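Side-chain contacts in CopC (Methylosinus trichosporium OB3b, PDB 5ICU), which binds copper(II) and probably acts as a periplasmic copper chaperone of the CopC family, with a cupredoxin-like beta-sandwich fold: residues Ala7-Lys12 / Ala17-Val22; Lys45-Gly50 / Pro66-Gly71. All coordinates share one frame; numbering follows the deposited sequence.

Interaction 1 of 2, residues Ala7-Lys12 / Ala17-Val22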
ATOM      1  N   ALA A   7       2.801  -1.510  -7.909  1.00  9.17           N
ATOM      2  CA  ALA A   7       2.211  -0.735  -6.836  1.00  8.93           C
ATOM      3  C   ALA A   7       2.104   0.714  -7.248  1.00  9.38           C
ATOM      4  O   ALA A   7       2.925   1.197  -8.025  1.00 10.14           O
ATOM      5  CB  ALA A   7       3.056  -0.853  -5.598  1.00  8.54           C
ATOM      6  N   SER A   8       1.097   1.373  -6.682  1.00  9.64           N
ATOM      7  CA  SER A   8       0.914   2.829  -6.792  1.00 10.74           C
ATOM      8  C   SER A   8       0.568   3.395  -5.429  1.00 10.59           C
ATOM      9  O   SER A   8      -0.415   2.982  -4.854  1.00 10.67           O
ATOM     10  CB  SER A   8      -0.239   3.142  -7.748  1.00 11.75           C
ATOM     11  OG  SER A   8      -0.471   4.536  -7.763  1.00 14.26           O
ATOM     12  N   PRO A   9       1.338   4.346  -4.876  1.00 10.33           N
ATOM     13  CA  PRO A   9       2.688   4.693  -5.343  1.00 10.51           C
ATOM     14  C   PRO A   9       3.634   3.500  -5.342  1.00 10.97           C
ATOM     15  O   PRO A   9       3.369   2.534  -4.647  1.00  9.94           O
ATOM     16  CB  PRO A   9       3.137   5.740  -4.322  1.00 10.69           C
ATOM     17  CG  PRO A   9       1.902   6.164  -3.630  1.00 10.57           C
ATOM     18  CD  PRO A   9       1.030   4.979  -3.590  1.00 10.38           C
ATOM     19  N   SER A  10       4.712   3.505  -6.101  1.00 12.33           N
ATOM     20  CA  SER A  10       5.655   2.389  -5.921  1.00 13.16           C
ATOM     21  C   SER A  10       6.925   2.816  -5.213  1.00 12.40           C
ATOM     22  O   SER A  10       7.077   3.976  -4.835  1.00 12.00           O
ATOM     23  CB  SER A  10       5.952   1.609  -7.203  1.00 14.47           C
ATOM     24  OG  SER A  10       6.598   2.488  -8.074  1.00 15.36           O
ATOM     25  N   ALA A  11       7.776   1.836  -4.963  1.00 11.87           N
ATOM     26  CA  ALA A  11       8.981   1.995  -4.177  1.00 11.50           C
ATOM     27  C   ALA A  11       9.803   3.161  -4.692  1.00 11.93           C
ATOM     28  O   ALA A  11      10.136   3.254  -5.882  1.00 11.38           O
ATOM     29  CB  ALA A  11       9.826   0.737  -4.215  1.00 11.91           C
ATOM     30  N   LYS A  12      10.134   4.029  -3.742  1.00 12.19           N
ATOM     31  CA  LYS A  12      10.969   5.219  -3.917  1.00 13.73           C
ATOM     32  C   LYS A  12      10.335   6.335  -4.756  1.00 13.74           C
ATOM     33  O   LYS A  12      11.003   7.313  -5.091  1.00 14.44           O
ATOM     34  CB  LYS A  12      12.397   4.833  -4.348  1.00 15.03           C
ATOM     35  CG  LYS A  12      13.039   3.949  -3.273  1.00 16.92           C
ATOM     36  CD  LYS A  12      14.370   3.361  -3.573  1.00 19.03           C
ATOM     37  CE  LYS A  12      14.893   2.622  -2.348  1.00 20.09           C
ATOM     38  NZ  LYS A  12      16.112   1.821  -2.662  1.00 21.71           N
ATOM     39  N   ALA A  17       1.214  15.042  -4.315  1.00 11.70           N
ATOM     40  CA  ALA A  17       0.138  15.254  -3.377  1.00 11.23           C
ATOM     41  C   ALA A  17      -0.191  13.947  -2.697  1.00 10.77           C
ATOM     42  O   ALA A  17       0.246  12.892  -3.159  1.00 10.38           O
ATOM     43  CB  ALA A  17      -1.077  15.775  -4.094  1.00 11.86           C
ATOM     44  N   SER A  18      -0.968  14.007  -1.619  1.00 10.39           N
ATOM     45  CA  SER A  18      -1.304  12.802  -0.876  1.00 10.15           C
ATOM     46  C   SER A  18      -2.059  11.841  -1.805  1.00 10.37           C
ATOM     47  O   SER A  18      -2.998  12.260  -2.456  1.00 10.81           O
ATOM     48  CB  SER A  18      -2.208  13.162   0.295  1.00 10.24           C
ATOM     49  OG  SER A  18      -2.429  12.005   1.087  1.00 10.13           O
ATOM     50  N   PRO A  19      -1.655  10.557  -1.841  1.00 10.83           N
ATOM     51  CA  PRO A  19      -2.373   9.592  -2.702  1.00 11.41           C
ATOM     52  C   PRO A  19      -3.738   9.265  -2.110  1.00 11.71           C
ATOM     53  O   PRO A  19      -3.828   9.011  -0.916  1.00 12.37           O
ATOM     54  CB  PRO A  19      -1.450   8.375  -2.675  1.00 11.42           C
ATOM     55  CG  PRO A  19      -0.796   8.439  -1.361  1.00 11.19           C
ATOM     56  CD  PRO A  19      -0.570   9.902  -1.083  1.00 10.78           C
ATOM     57  N   LYS A  20      -4.774   9.211  -2.915  1.00 12.47           N
ATOM     58  CA  LYS A  20      -6.091   8.862  -2.385  1.00 13.42           C
ATOM     59  C   LYS A  20      -6.130   7.404  -1.924  1.00 12.35           C
ATOM     60  O   LYS A  20      -6.785   7.061  -0.942  1.00 12.20           O
ATOM     61  CB  LYS A  20      -7.140   9.102  -3.432  1.00 15.43           C
ATOM     62  CG  LYS A  20      -7.262  10.577  -3.800  1.00 18.02           C
ATOM     63  CD  LYS A  20      -8.453  10.798  -4.714  1.00 21.52           C
ATOM     64  CE  LYS A  20      -8.584  12.268  -5.109  1.00 24.12           C
ATOM     65  NZ  LYS A  20      -9.973  12.651  -5.485  1.00 26.64           N
ATOM     66  N   LEU A  21      -5.383   6.564  -2.605  1.00 12.34           N
ATOM     67  CA  LEU A  21      -5.247   5.198  -2.164  1.00 12.31           C
ATOM     68  C   LEU A  21      -3.931   4.620  -2.564  1.00 11.02           C
ATOM     69  O   LEU A  21      -3.179   5.187  -3.379  1.00 10.95           O
ATOM     70  CB  LEU A  21      -6.423   4.340  -2.578  1.00 14.36           C
ATOM     71  CG  LEU A  21      -6.731   4.349  -4.027  1.00 15.52           C
ATOM     72  CD1 LEU A  21      -5.690   3.601  -4.772  1.00 16.39           C
ATOM     73  CD2 LEU A  21      -8.084   3.742  -4.401  1.00 16.86           C
ATOM     74  N   VAL A  22      -3.612   3.510  -1.904  1.00  9.88           N
ATOM     75  CA  VAL A  22      -2.493   2.647  -2.250  1.00  9.57           C
ATOM     76  C   VAL A  22      -3.089   1.484  -3.012  1.00  9.14           C
ATOM     77  O   VAL A  22      -4.059   0.879  -2.533  1.00  8.56           O
ATOM     78  CB  VAL A  22      -1.760   2.153  -1.003  1.00  9.81           C
ATOM     79  CG1 VAL A  22      -0.747   1.053  -1.339  1.00 10.10           C
ATOM     80  CG2 VAL A  22      -1.082   3.294  -0.298  1.00 10.06           C
TER
HETATM   81  O   HOH W   1      -2.187   5.636  -5.764  1.00 23.40           O
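The L21 carbonyl oxygen and the hydroxyl of S8 meet at a single bridging water. Water 1 donates a hydrogen to L21 O over 2.6 Å, a short bond, and lies 2.9 Å from S8 OG. The S8 hydroxyl reaches it because OG stands anti to the backbone N (chi1 175°). In this way the water spans the gap where strand 4-8 gives way to a loop and strand 21-26 has just begun; no direct hydrogen bond joins the two segments. The backbones come nearest at S8 and V22, where the CA-H of V22 points at S8 O with CA and O 3.3 Å apart and an angle of 142° at the hydrogen. The carbonyl of S8 also has CG1 of V22 beside it, 4.0 Å from S8 O. These two strands are antiparallel neighbours in the three-stranded sheet of the CopC beta-sandwich, with 4-8 at its edge; S8 pairs through its backbone with K23, and V22 with L63 of strand 60-64. A cis peptide bond before P9 turns the chain at the end of the edge strand. Away from the water the contact becomes apolar. The rings of P9 and P19 approach at about a right angle, and CG of P9 meets the CB-CG edge of the P19 ring, 4.1 Å from P19 CB. On its CD corner P9 faces V22, with P9 CD 4.3 Å from V22 CG2. P9 and V22 are both buried, and strand 86-95 of the second sheet lies against them, F93 touching P9 and Y91 touching V22. By contrast S8 and L21, the two residues joined by the water, remain partly exposed.

Interaction 2 of 2, residues Lys45-Gly50 / Pro66-Gly71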
ATOM      1  N   LYS A  45       5.054   5.292  13.128  1.00 10.13           N
ATOM      2  CA  LYS A  45       3.708   5.285  13.676  1.00 10.44           C
ATOM      3  C   LYS A  45       2.723   4.782  12.624  1.00  9.14           C
ATOM      4  O   LYS A  45       2.769   5.169  11.451  1.00  8.03           O
ATOM      5  CB  LYS A  45       3.314   6.691  14.116  1.00 12.51           C
ATOM      6  CG  LYS A  45       1.976   6.753  14.790  1.00 15.19           C
ATOM      7  CD  LYS A  45       1.723   8.120  15.412  1.00 18.23           C
ATOM      8  CE  LYS A  45       0.436   8.094  16.227  1.00 20.80           C
ATOM      9  NZ  LYS A  45      -0.770   7.822  15.391  1.00 22.79           N
ATOM     10  N   LEU A  46       1.794   3.932  13.053  1.00  8.51           N
ATOM     11  CA  LEU A  46       0.750   3.403  12.182  1.00  8.48           C
ATOM     12  C   LEU A  46      -0.237   4.498  11.837  1.00  8.32           C
ATOM     13  O   LEU A  46      -0.888   5.043  12.704  1.00  9.14           O
ATOM     14  CB  LEU A  46       0.076   2.214  12.869  1.00  8.90           C
ATOM     15  CG  LEU A  46      -1.044   1.544  12.061  1.00  8.91           C
ATOM     16  CD1 LEU A  46      -0.580   0.971  10.759  1.00  8.88           C
ATOM     17  CD2 LEU A  46      -1.726   0.497  12.940  1.00  9.30           C
ATOM     18  N   VAL A  47      -0.345   4.810  10.556  1.00  7.65           N
ATOM     19  CA  VAL A  47      -1.293   5.830  10.062  1.00  7.77           C
ATOM     20  C   VAL A  47      -2.657   5.194   9.795  1.00  7.90           C
ATOM     21  O   VAL A  47      -3.698   5.716  10.223  1.00  8.62           O
ATOM     22  CB  VAL A  47      -0.751   6.500   8.796  1.00  7.78           C
ATOM     23  CG1 VAL A  47      -1.760   7.510   8.243  1.00  8.04           C
ATOM     24  CG2 VAL A  47       0.568   7.237   9.115  1.00  7.79           C
ATOM     25  N   VAL A  48      -2.654   4.076   9.056  1.00  7.35           N
ATOM     26  CA  VAL A  48      -3.885   3.383   8.688  1.00  7.57           C
ATOM     27  C   VAL A  48      -3.537   1.957   8.314  1.00  6.96           C
ATOM     28  O   VAL A  48      -2.426   1.706   7.850  1.00  6.86           O
ATOM     29  CB  VAL A  48      -4.618   4.105   7.499  1.00  8.10           C
ATOM     30  CG1 VAL A  48      -3.794   4.151   6.251  1.00  8.33           C
ATOM     31  CG2 VAL A  48      -5.985   3.473   7.259  1.00  8.67           C
ATOM     32  N   GLU A  49      -4.458   1.055   8.575  1.00  6.92           N
ATOM     33  CA  GLU A  49      -4.356  -0.347   8.144  1.00  6.95           C
ATOM     34  C   GLU A  49      -5.659  -0.755   7.500  1.00  7.13           C
ATOM     35  O   GLU A  49      -6.730  -0.315   7.906  1.00  7.54           O
ATOM     36  CB  GLU A  49      -4.063  -1.266   9.354  1.00  7.32           C
ATOM     37  CG  GLU A  49      -3.806  -2.725   8.987  1.00  7.51           C
ATOM     38  CD  GLU A  49      -5.040  -3.580   8.718  1.00  7.76           C
ATOM     39  OE1 GLU A  49      -6.166  -3.250   9.164  1.00  8.86           O
ATOM     40  OE2 GLU A  49      -4.924  -4.594   7.990  1.00  7.69           O
ATOM     41  N   GLY A  50      -5.572  -1.613   6.504  1.00  6.85           N
ATOM     42  CA  GLY A  50      -6.763  -2.262   5.950  1.00  7.57           C
ATOM     43  C   GLY A  50      -6.480  -2.930   4.636  1.00  7.49           C
ATOM     44  O   GLY A  50      -5.306  -3.144   4.306  1.00  8.06           O
ATOM     45  N   PRO A  66      -5.961   8.186   4.470  1.00 10.35           N
ATOM     46  CA  PRO A  66      -6.309   9.559   4.898  1.00 10.61           C
ATOM     47  C   PRO A  66      -5.346  10.540   4.279  1.00 10.59           C
ATOM     48  O   PRO A  66      -4.393  10.172   3.596  1.00 10.31           O
ATOM     49  CB  PRO A  66      -6.085   9.512   6.409  1.00 10.74           C
ATOM     50  CG  PRO A  66      -4.950   8.544   6.543  1.00 10.73           C
ATOM     51  CD  PRO A  66      -5.130   7.490   5.475  1.00 10.65           C
ATOM     52  N   GLU A  67      -5.606  11.823   4.445  1.00 10.67           N
ATOM     53  CA  GLU A  67      -4.737  12.857   3.996  1.00 11.27           C
ATOM     54  C   GLU A  67      -3.404  12.749   4.667  1.00 10.89           C
ATOM     55  O   GLU A  67      -3.342  12.777   5.906  1.00 12.78           O
ATOM     56  CB  GLU A  67      -5.374  14.228   4.277  1.00 11.92           C
ATOM     57  CG  GLU A  67      -4.558  15.410   3.805  1.00 12.41           C
ATOM     58  CD  GLU A  67      -4.403  15.526   2.294  1.00 12.85           C
ATOM     59  OE1 GLU A  67      -5.121  14.852   1.553  1.00 12.87           O
ATOM     60  OE2 GLU A  67      -3.596  16.382   1.834  1.00 14.68           O
ATOM     61  N   LEU A  68      -2.371  12.566   3.863  1.00 10.13           N
ATOM     62  CA  LEU A  68      -1.011  12.408   4.335  1.00  9.93           C
ATOM     63  C   LEU A  68      -0.227  13.709   4.261  1.00 10.40           C
ATOM     64  O   LEU A  68      -0.089  14.292   3.192  1.00 11.13           O
ATOM     65  CB  LEU A  68      -0.279  11.350   3.517  1.00  9.86           C
ATOM     66  CG  LEU A  68      -0.877   9.928   3.480  1.00  9.72           C
ATOM     67  CD1 LEU A  68       0.060   9.031   2.729  1.00  9.71           C
ATOM     68  CD2 LEU A  68      -1.151   9.382   4.858  1.00  9.88           C
ATOM     69  N   ALA A  69       0.354  14.086   5.402  1.00 10.20           N
ATOM     70  CA  ALA A  69       1.266  15.189   5.486  1.00 10.09           C
ATOM     71  C   ALA A  69       2.479  14.969   4.606  1.00 10.20           C
ATOM     72  O   ALA A  69       2.874  13.833   4.341  1.00  9.83           O
ATOM     73  CB  ALA A  69       1.684  15.385   6.930  1.00 10.11           C
ATOM     74  N   VAL A  70       3.087  16.023   4.131  1.00 10.12           N
ATOM     75  CA  VAL A  70       4.326  15.973   3.410  1.00 10.15           C
ATOM     76  C   VAL A  70       5.357  15.208   4.249  1.00 10.27           C
ATOM     77  O   VAL A  70       5.471  15.422   5.464  1.00 11.24           O
ATOM     78  CB  VAL A  70       4.790  17.431   3.062  1.00 10.55           C
ATOM     79  CG1 VAL A  70       6.218  17.462   2.627  1.00 10.77           C
ATOM     80  CG2 VAL A  70       3.877  18.050   2.032  1.00 10.78           C
ATOM     81  N   GLY A  71       6.088  14.330   3.579  1.00  9.71           N
ATOM     82  CA  GLY A  71       7.134  13.532   4.174  1.00  9.80           C
ATOM     83  C   GLY A  71       7.144  12.118   3.613  1.00  9.40           C
ATOM     84  O   GLY A  71       6.473  11.795   2.634  1.00  9.46           O
TER
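Two neighbouring valines, V47 and V48, both turn toward the loop 66-71 and reach the same side of P66, side by side. The tighter grip is on the proline ring. V48 CG1 comes to 3.7 Å from P66 CD, and V47 CG1 to 3.8 Å from the adjoining ring carbon, P66 CG, each methyl meeting its own corner of the ring. For V48 the fit depends on a torsion that sets CG1 between its backbone N and carbonyl carbon (chi1 61°). V48 CB lies 4.0 Å from the same P66 CD. In V47 the touching methyl is instead the one anti to the backbone N (chi1 177°), and it serves two partners, lying 3.9 Å from L68 CD2 as well. Consecutive residues of a regular strand would point to opposite faces. Here V47 and V48 both face I39 of strand 36-40, a classic beta bulge, and the bulge brings both side chains to the same loop. Strand 46-50 is the outermost strand of the five-stranded sheet of the CopC sandwich, so the contact ties a sheet edge to the connection that leads from strand 60-64 of one sheet to strand 71-80 of the other. L68 is the buried partner, and its CD2 branch meets V47. P66, by contrast, forms the solvent side: it is exposed despite being touched by both valines, and the two valines are partly exposed. No hydrogen bond crosses between the segments; the loop finds a polar partner elsewhere in Y73, whose hydroxyl bonds A69 O. A glycerol, probably from the crystallisation liquor, is bonded to E67 O and A69 N and lies about 4 Å from the side chain of L68.

Interaction 1 joins neighbouring strands within the three-stranded sheet, whereas interaction 2 links the edge of the five-stranded sheet to the loop that connects one sheet to the other. Both are only partly buried. Interaction 1, about 7 Å from the centre of the chain to its own centre, has two buried residues among those that touch and combines a water bridge with apolar packing; interaction 2, about 11 Å out, has one and is entirely apolar. Their centres are about 11 Å apart, and they meet through segments 17-22 and 66-71: L68 N probably donates to S18 OG (2.8 Å), and P19 CD packs 4.0 Å from L68 CD1.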